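Local coordinates for protein agmatinase (Burkholderia thailandensis, PDB 4DZ4) that probably hydrolyses agmatine to putrescine and urea, as a dimanganese enzyme of the arginase family, at residues V47-S52 with D94-I99; D57-F62 with G136-I141; T244-C249 with D287-A292. All blocks are in the same frame, centred on the assembly; numbering follows the deposited sequence.

Contact 1 of 3, residues V47-S52 with D94-I99; sequences VDVVVS and DDLAVI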
# COMPACT_ATOMS: atom_id res chain seq x y z
N VAL B 47 -17.14 37.64 -1.81
CA VAL B 47 -16.30 36.54 -1.31
C VAL B 47 -15.12 37.07 -0.50
O VAL B 47 -14.42 37.97 -0.93
CB VAL B 47 -15.80 35.63 -2.45
CG1 VAL B 47 -14.76 34.61 -1.95
CG2 VAL B 47 -16.98 34.90 -3.09
N ASP B 48 -14.87 36.47 0.66
CA ASP B 48 -13.75 36.88 1.52
C ASP B 48 -12.47 36.10 1.24
O ASP B 48 -11.37 36.65 1.26
CB ASP B 48 -14.12 36.67 3.00
CG ASP B 48 -15.31 37.52 3.45
OD1 ASP B 48 -15.34 38.71 3.11
OD2 ASP B 48 -16.20 37.00 4.15
N VAL B 49 -12.62 34.80 1.01
CA VAL B 49 -11.47 33.94 0.71
C VAL B 49 -11.80 32.99 -0.43
O VAL B 49 -12.86 32.35 -0.44
CB VAL B 49 -11.02 33.09 1.92
CG1 VAL B 49 -9.75 32.32 1.55
CG2 VAL B 49 -10.80 33.96 3.16
N VAL B 50 -10.86 32.90 -1.38
CA VAL B 50 -10.97 31.95 -2.49
C VAL B 50 -9.94 30.84 -2.30
O VAL B 50 -8.72 31.11 -2.28
CB VAL B 50 -10.72 32.62 -3.85
CG1 VAL B 50 -10.68 31.57 -4.97
CG2 VAL B 50 -11.82 33.65 -4.11
N VAL B 51 -10.43 29.61 -2.19
CA VAL B 51 -9.56 28.43 -2.22
C VAL B 51 -9.44 27.98 -3.68
O VAL B 51 -10.47 27.87 -4.37
CB VAL B 51 -10.15 27.27 -1.37
CG1 VAL B 51 -9.22 26.04 -1.40
CG2 VAL B 51 -10.31 27.73 0.07
N SER B 52 -8.22 27.70 -4.15
CA SER B 52 -8.08 27.19 -5.51
C SER B 52 -6.88 26.27 -5.53
O SER B 52 -6.05 26.33 -4.61
CB SER B 52 -7.91 28.32 -6.54
OG SER B 52 -6.65 28.98 -6.41
N ASP B 94 -20.32 30.92 8.82
CA ASP B 94 -21.47 31.75 9.17
C ASP B 94 -21.21 33.22 8.90
O ASP B 94 -22.15 33.97 8.63
CB ASP B 94 -21.91 31.50 10.61
CG ASP B 94 -22.69 30.21 10.75
OD1 ASP B 94 -23.26 29.74 9.73
OD2 ASP B 94 -22.71 29.65 11.87
N ASP B 95 -19.95 33.64 8.97
CA ASP B 95 -19.66 35.04 8.67
C ASP B 95 -18.39 35.30 7.88
O ASP B 95 -18.03 36.46 7.70
CB ASP B 95 -19.75 35.92 9.93
CG ASP B 95 -18.91 35.42 11.06
OD1 ASP B 95 -17.86 34.78 10.81
OD2 ASP B 95 -19.30 35.65 12.22
N LEU B 96 -17.75 34.23 7.40
CA LEU B 96 -16.66 34.35 6.44
C LEU B 96 -17.08 33.62 5.17
O LEU B 96 -17.38 32.42 5.20
CB LEU B 96 -15.35 33.71 6.96
CG LEU B 96 -14.08 33.87 6.11
CD1 LEU B 96 -13.48 35.27 6.20
CD2 LEU B 96 -13.02 32.84 6.50
N ALA B 97 -17.06 34.35 4.06
CA ALA B 97 -17.53 33.87 2.75
C ALA B 97 -16.33 33.26 2.02
O ALA B 97 -15.44 33.96 1.58
CB ALA B 97 -18.15 35.02 1.96
N VAL B 98 -16.34 31.93 1.94
CA VAL B 98 -15.24 31.15 1.36
C VAL B 98 -15.80 30.28 0.25
O VAL B 98 -16.80 29.59 0.47
CB VAL B 98 -14.59 30.24 2.42
CG1 VAL B 98 -13.38 29.48 1.84
CG2 VAL B 98 -14.16 31.04 3.63
N ILE B 99 -15.16 30.31 -0.92
CA ILE B 99 -15.58 29.45 -2.03
C ILE B 99 -14.40 28.59 -2.49
O ILE B 99 -13.23 28.87 -2.15
CB ILE B 99 -16.11 30.26 -3.23
CG1 ILE B 99 -14.95 31.10 -3.85
CG2 ILE B 99 -17.30 31.10 -2.76
CD1 ILE B 99 -15.19 31.72 -5.23
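Ala97 O is gripped by two successive amides of the facing segment: Asp48 N lies 2.7 Å from Ala97 O and Val49 N follows at 3.0 Å. The Val49 bond is the straighter of the two at hydrogen. The Asp48 carboxylate reciprocates, its OD2 accepting from Ala97 N at 2.8 Å on the anti side, tilted out of the carboxylate plane but nearly straight at hydrogen (176°). Swung back beside its own backbone N (chi1 -62°), this carboxylate reaches the Ala97 amide, while its CB rests against Leu96 CD1. Lys320 adds a salt bridge to the same OD2, so the charge has a second partner.

Past Ala97 the pairing is regular and parallel, Ile99 N bonding to Val49 O at 3.1 Å and Val51 N to Ile99 O at 2.9 Å. Ile99 spreads three ways on one face: CG2 meets Val47 CG2 at 3.8 Å, while CG1 and CD1 run alongside Val50 CG2. On the other face Val98 CG1 touches Val51 CG2 at 4.0 Å.

Strand 49-54 lies between 98-103 and 131-136 in the parallel sheet; helix 300-323 covers the Val49 and Val98 face through Leu313, and loop residues Thr41 and Leu44 meet Ile99.

Contact 2 of 3, residues D57-F62 with G136-I141; sequences DLATTF and GGDHYI. With MN (manganese (II) ion), chain P; EDO (1,2-ethanediol), chain U.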
# COMPACT_ATOMS: atom_id res chain seq x y z
N ASP B 57 3.56 19.77 -10.89
CA ASP B 57 4.74 19.11 -10.29
C ASP B 57 5.93 19.06 -11.25
O ASP B 57 6.90 18.33 -11.02
CB ASP B 57 4.44 17.71 -9.67
CG ASP B 57 3.94 16.70 -10.69
OD1 ASP B 57 4.02 16.97 -11.88
OD2 ASP B 57 3.44 15.64 -10.24
N LEU B 58 5.88 19.88 -12.28
CA LEU B 58 6.97 19.94 -13.27
C LEU B 58 8.27 20.53 -12.72
O LEU B 58 9.33 20.35 -13.29
CB LEU B 58 6.53 20.71 -14.54
CG LEU B 58 5.26 20.17 -15.19
CD1 LEU B 58 4.85 21.04 -16.37
CD2 LEU B 58 5.45 18.72 -15.66
N ALA B 59 8.18 21.25 -11.60
CA ALA B 59 9.36 21.95 -11.06
C ALA B 59 10.06 21.11 -9.97
O ALA B 59 11.07 21.53 -9.40
CB ALA B 59 8.96 23.31 -10.49
N THR B 60 9.54 19.90 -9.74
CA THR B 60 10.06 19.04 -8.66
C THR B 60 11.43 18.46 -8.94
O THR B 60 11.83 18.22 -10.10
CB THR B 60 9.12 17.85 -8.32
OG1 THR B 60 8.85 17.11 -9.52
CG2 THR B 60 7.80 18.30 -7.69
N THR B 61 12.19 18.23 -7.88
CA THR B 61 13.56 17.73 -8.04
C THR B 61 13.74 16.28 -7.67
O THR B 61 14.75 15.66 -8.05
CB THR B 61 14.58 18.54 -7.22
OG1 THR B 61 14.17 18.54 -5.84
CG2 THR B 61 14.65 19.99 -7.72
N PHE B 62 12.77 15.71 -6.95
CA PHE B 62 12.87 14.29 -6.60
C PHE B 62 11.61 13.59 -7.07
O PHE B 62 11.46 13.40 -8.28
CB PHE B 62 13.24 14.05 -5.10
CG PHE B 62 13.40 12.58 -4.74
CD1 PHE B 62 13.75 11.62 -5.71
CD2 PHE B 62 13.15 12.15 -3.43
CE1 PHE B 62 13.87 10.26 -5.37
CE2 PHE B 62 13.26 10.79 -3.08
CZ PHE B 62 13.61 9.85 -4.06
N GLY B 136 -1.31 23.53 -3.42
CA GLY B 136 -0.40 23.01 -4.41
C GLY B 136 -0.56 21.49 -4.60
O GLY B 136 -1.33 20.86 -3.90
N GLY B 137 0.19 20.87 -5.52
CA GLY B 137 1.15 21.56 -6.38
C GLY B 137 2.50 21.73 -5.68
O GLY B 137 2.60 21.84 -4.44
N ASP B 138 3.54 21.76 -6.49
CA ASP B 138 4.89 21.93 -5.94
C ASP B 138 5.18 23.38 -5.57
O ASP B 138 4.41 24.30 -5.90
CB ASP B 138 5.96 21.26 -6.84
CG ASP B 138 6.30 22.09 -8.11
OD1 ASP B 138 6.49 23.33 -8.01
OD2 ASP B 138 6.43 21.47 -9.21
N HIS B 139 6.25 23.58 -4.81
CA HIS B 139 6.50 24.91 -4.22
C HIS B 139 6.76 26.01 -5.21
O HIS B 139 6.66 27.20 -4.86
CB HIS B 139 7.63 24.83 -3.19
CG HIS B 139 7.37 25.67 -1.95
ND1 HIS B 139 7.95 25.41 -0.76
CD2 HIS B 139 6.55 26.78 -1.75
CE1 HIS B 139 7.52 26.29 0.15
NE2 HIS B 139 6.66 27.14 -0.45
N TYR B 140 7.12 25.66 -6.44
CA TYR B 140 7.38 26.70 -7.45
C TYR B 140 6.18 27.65 -7.55
O TYR B 140 6.35 28.85 -7.82
CB TYR B 140 7.67 26.09 -8.82
CG TYR B 140 7.83 27.18 -9.86
CD1 TYR B 140 9.05 27.82 -10.03
CD2 TYR B 140 6.73 27.59 -10.64
CE1 TYR B 140 9.19 28.85 -10.97
CE2 TYR B 140 6.85 28.62 -11.57
CZ TYR B 140 8.10 29.23 -11.73
OH TYR B 140 8.24 30.25 -12.66
N ILE B 141 4.96 27.12 -7.35
CA ILE B 141 3.76 27.97 -7.55
C ILE B 141 3.79 29.26 -6.72
O ILE B 141 3.19 30.28 -7.12
CB ILE B 141 2.43 27.20 -7.32
CG1 ILE B 141 2.18 26.93 -5.82
CG2 ILE B 141 2.39 25.93 -8.20
CD1 ILE B 141 0.80 26.34 -5.50
MN MN P . 9.70 24.12 -0.53
C1 EDO U . 15.68 21.55 -3.88
O1 EDO U . 16.60 20.65 -4.52
C2 EDO U . 15.14 20.88 -2.63
O2 EDO U . 14.28 19.85 -3.10
O HOH W 1 10.96 22.63 -0.49
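Asp138 OD2 reaches across to Ala59 N, 3.0 Å away, in the one hydrogen bond that joins the two segments. The amide meets this oxygen on its syn side, 24° out of the carboxylate plane, and the bond is moderately bent at hydrogen. With chi1 at 77°, Asp138 CG stands between its own N and carbonyl carbon; from there OD1 turns back to accept from Tyr140 N at 2.9 Å, nearly along its C-O axis, while OD2 faces the turn Asp57-Thr60. Both oxygens are thereby engaged, which should hold the carboxylate's rotation.

Methyl groups pack around it. Ala59 CB lies 3.4 Å from Asp138 OD2 and 3.5 Å from Tyr140 CB, and Thr60 CG2 comes obliquely against Asp138 CB at 3.6 Å. Thr60 can present that methyl because its hydroxyl takes the other branch (chi1 55°) and donates to Asp57 O at 2.7 Å, closing the turn on itself.

The His139 ring leads away from the 57-62 segment and binds manganese through ND1 at 2.2 Å, with Asp163, Asp167 and Asp246 completing the protein ligands. The Asp138 carboxylate and Tyr140 amide form an Asx turn in the loop after strand 131-136, tied to the type I beta turn in the loop after strand 49-54. The former loop carries a metal ligand at the C-terminal end of the sheet, as in the arginase family.

Contact 3 of 3, residues T244-C249 with D287-A292; sequences TFDIDC and DVVEVA. With MN (manganese (II) ion), chain Q; MN (manganese (II) ion), chain P.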
# COMPACT_ATOMS: atom_id res chain seq x y z
N THR B 244 3.48 30.56 3.50
CA THR B 244 3.59 29.44 2.56
C THR B 244 3.99 28.21 3.36
O THR B 244 5.00 28.22 4.06
CB THR B 244 4.55 29.76 1.38
OG1 THR B 244 4.66 28.62 0.52
CG2 THR B 244 5.96 30.18 1.86
N PHE B 245 3.14 27.20 3.31
CA PHE B 245 3.36 26.00 4.12
C PHE B 245 3.66 24.80 3.23
O PHE B 245 2.75 24.26 2.59
CB PHE B 245 2.15 25.71 5.01
CG PHE B 245 2.47 24.80 6.17
CD1 PHE B 245 2.75 23.45 5.94
CD2 PHE B 245 2.51 25.30 7.49
CE1 PHE B 245 3.08 22.59 6.99
CE2 PHE B 245 2.81 24.44 8.55
CZ PHE B 245 3.09 23.08 8.31
N ASP B 246 4.92 24.38 3.21
CA ASP B 246 5.33 23.17 2.50
C ASP B 246 5.13 22.03 3.50
O ASP B 246 5.71 22.04 4.56
CB ASP B 246 6.79 23.33 2.03
CG ASP B 246 7.37 22.07 1.31
OD1 ASP B 246 6.80 20.97 1.42
OD2 ASP B 246 8.44 22.20 0.65
N ILE B 247 4.24 21.08 3.18
CA ILE B 247 3.91 19.98 4.08
C ILE B 247 5.15 19.18 4.54
O ILE B 247 5.13 18.58 5.62
CB ILE B 247 2.81 19.07 3.47
CG1 ILE B 247 1.97 18.38 4.60
CG2 ILE B 247 3.41 18.09 2.44
CD1 ILE B 247 1.24 19.30 5.56
N ASP B 248 6.24 19.23 3.77
CA ASP B 248 7.48 18.55 4.19
C ASP B 248 8.20 19.23 5.36
O ASP B 248 9.21 18.73 5.86
CB ASP B 248 8.42 18.24 3.00
CG ASP B 248 9.23 19.47 2.49
OD1 ASP B 248 9.66 19.37 1.31
OD2 ASP B 248 9.43 20.49 3.19
N CYS B 249 7.65 20.37 5.81
CA CYS B 249 8.03 20.92 7.14
C CYS B 249 7.81 19.81 8.22
O CYS B 249 8.63 19.63 9.12
CB CYS B 249 7.14 22.13 7.46
SG CYS B 249 7.55 22.87 9.05
N ASP B 287 -0.57 29.67 1.13
CA ASP B 287 -0.68 28.45 0.35
C ASP B 287 -0.18 27.26 1.16
O ASP B 287 0.52 27.44 2.16
CB ASP B 287 -0.02 28.61 -1.05
CG ASP B 287 1.47 28.86 -0.98
OD1 ASP B 287 2.18 28.19 -0.19
OD2 ASP B 287 1.97 29.71 -1.75
N VAL B 288 -0.61 26.08 0.74
CA VAL B 288 -0.21 24.84 1.38
C VAL B 288 0.19 23.92 0.23
O VAL B 288 -0.65 23.59 -0.61
CB VAL B 288 -1.37 24.23 2.19
CG1 VAL B 288 -0.90 22.95 2.89
CG2 VAL B 288 -1.92 25.27 3.19
N VAL B 289 1.47 23.54 0.19
CA VAL B 289 2.03 22.92 -1.02
C VAL B 289 2.71 21.58 -0.73
O VAL B 289 2.95 21.22 0.43
CB VAL B 289 3.08 23.84 -1.68
CG1 VAL B 289 2.38 25.14 -2.13
CG2 VAL B 289 4.25 24.15 -0.73
N GLU B 290 2.97 20.87 -1.84
CA GLU B 290 3.85 19.68 -1.92
C GLU B 290 3.17 18.40 -1.41
O GLU B 290 3.85 17.39 -1.21
CB GLU B 290 5.21 19.91 -1.25
CG GLU B 290 6.10 20.98 -1.94
CD GLU B 290 6.82 20.49 -3.22
OE1 GLU B 290 6.72 19.32 -3.63
OE2 GLU B 290 7.52 21.31 -3.83
N VAL B 291 1.85 18.42 -1.21
CA VAL B 291 1.17 17.13 -0.93
C VAL B 291 1.21 16.26 -2.21
O VAL B 291 0.80 16.72 -3.29
CB VAL B 291 -0.28 17.36 -0.45
CG1 VAL B 291 -1.00 16.02 -0.33
CG2 VAL B 291 -0.29 18.12 0.91
N ALA B 292 1.71 15.02 -2.09
CA ALA B 292 1.84 14.10 -3.23
C ALA B 292 1.11 12.80 -2.85
O ALA B 292 1.67 11.95 -2.14
CB ALA B 292 3.32 13.86 -3.54
MN MN Q . 10.40 21.42 1.09
MN MN P . 9.70 24.12 -0.53
O HOH W 1 10.96 22.63 -0.49
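Thr244 and Asp287 lie side by side, pointing the same way from paired strands, and Thr244 OG1 donates to Asp287 OD1 at 2.6 Å; Asp287 OD1 receives it on its syn lone pair. Thr244 OG1 is anti to the backbone N, whereas Asp287 CG stands between N and carbonyl carbon (chi1 63°), which brings OD1 over to the hydroxyl. The other oxygen, Asp287 OD2, is held by Tyr242 and Thr142.

Two residues on, Val289 CG2 presses against Asp246 CA at 3.5 Å. The side chains of Asp246 and Glu290 cross obliquely, their carboxylate planes 21° apart. The two carboxylates do not touch; the methylenes of Glu290 lie against Asp246 OD1, CB at 3.3 Å. Glu290 bends at chi2, and its OE2 accepts from His139 N and is hydrogen-bonded to His179 ND1. Past the strand ends Ile247 CG2 meets Val291 CG2 at 4.0 Å, on the side where helix 300-323 packs.

The strands beneath run parallel, their axes 16° apart. Ile247 N closes the ladder on Val289 O at 3.0 Å, almost straight.

Asp246 divides its labour. OD1 takes the amide of Asp248 from above the carboxylate plane, an Asx turn. Asp246 OD2 bridges both manganese ions, 2.2 Å from one and 2.6 Å from the other. Asp248 grips the nearer ion with both oxygens, and one water spans the pair. Such a bridging water is consistent with the nucleophile proposed for arginase-family hydrolases. Thr244 OG1, which donates to Asp287 and so is left to accept from His139 NE2, is a second-shell group backed by Asp287, and probably helps orient that metal-binding histidine.

Contacts 1 and 2 alternate along the chain, since 57-62 falls between 47-52 and 94-99; contact 3 follows both. Contacts 1 and 3 pair strands of one parallel sheet: 49-54 with 98-103 toward one edge, and 240-246 with 282-289 further in, with strand 131-136 between the two pairs. The centres of contacts 1 and 3 are about 21 Å apart, and helix 300-323 covers side chains of both. Contact 2, its centre about 26 Å from that of contact 1 but about 10 Å from that of contact 3, joins loops following strands 49-54 and 131-136. It meets contact 3 directly through His139, and both share one manganese ion and the bridging water. Contacts 2 and 3 thus gather metal ligands at the C-terminal ends of central strands, while contact 1 lies away from them.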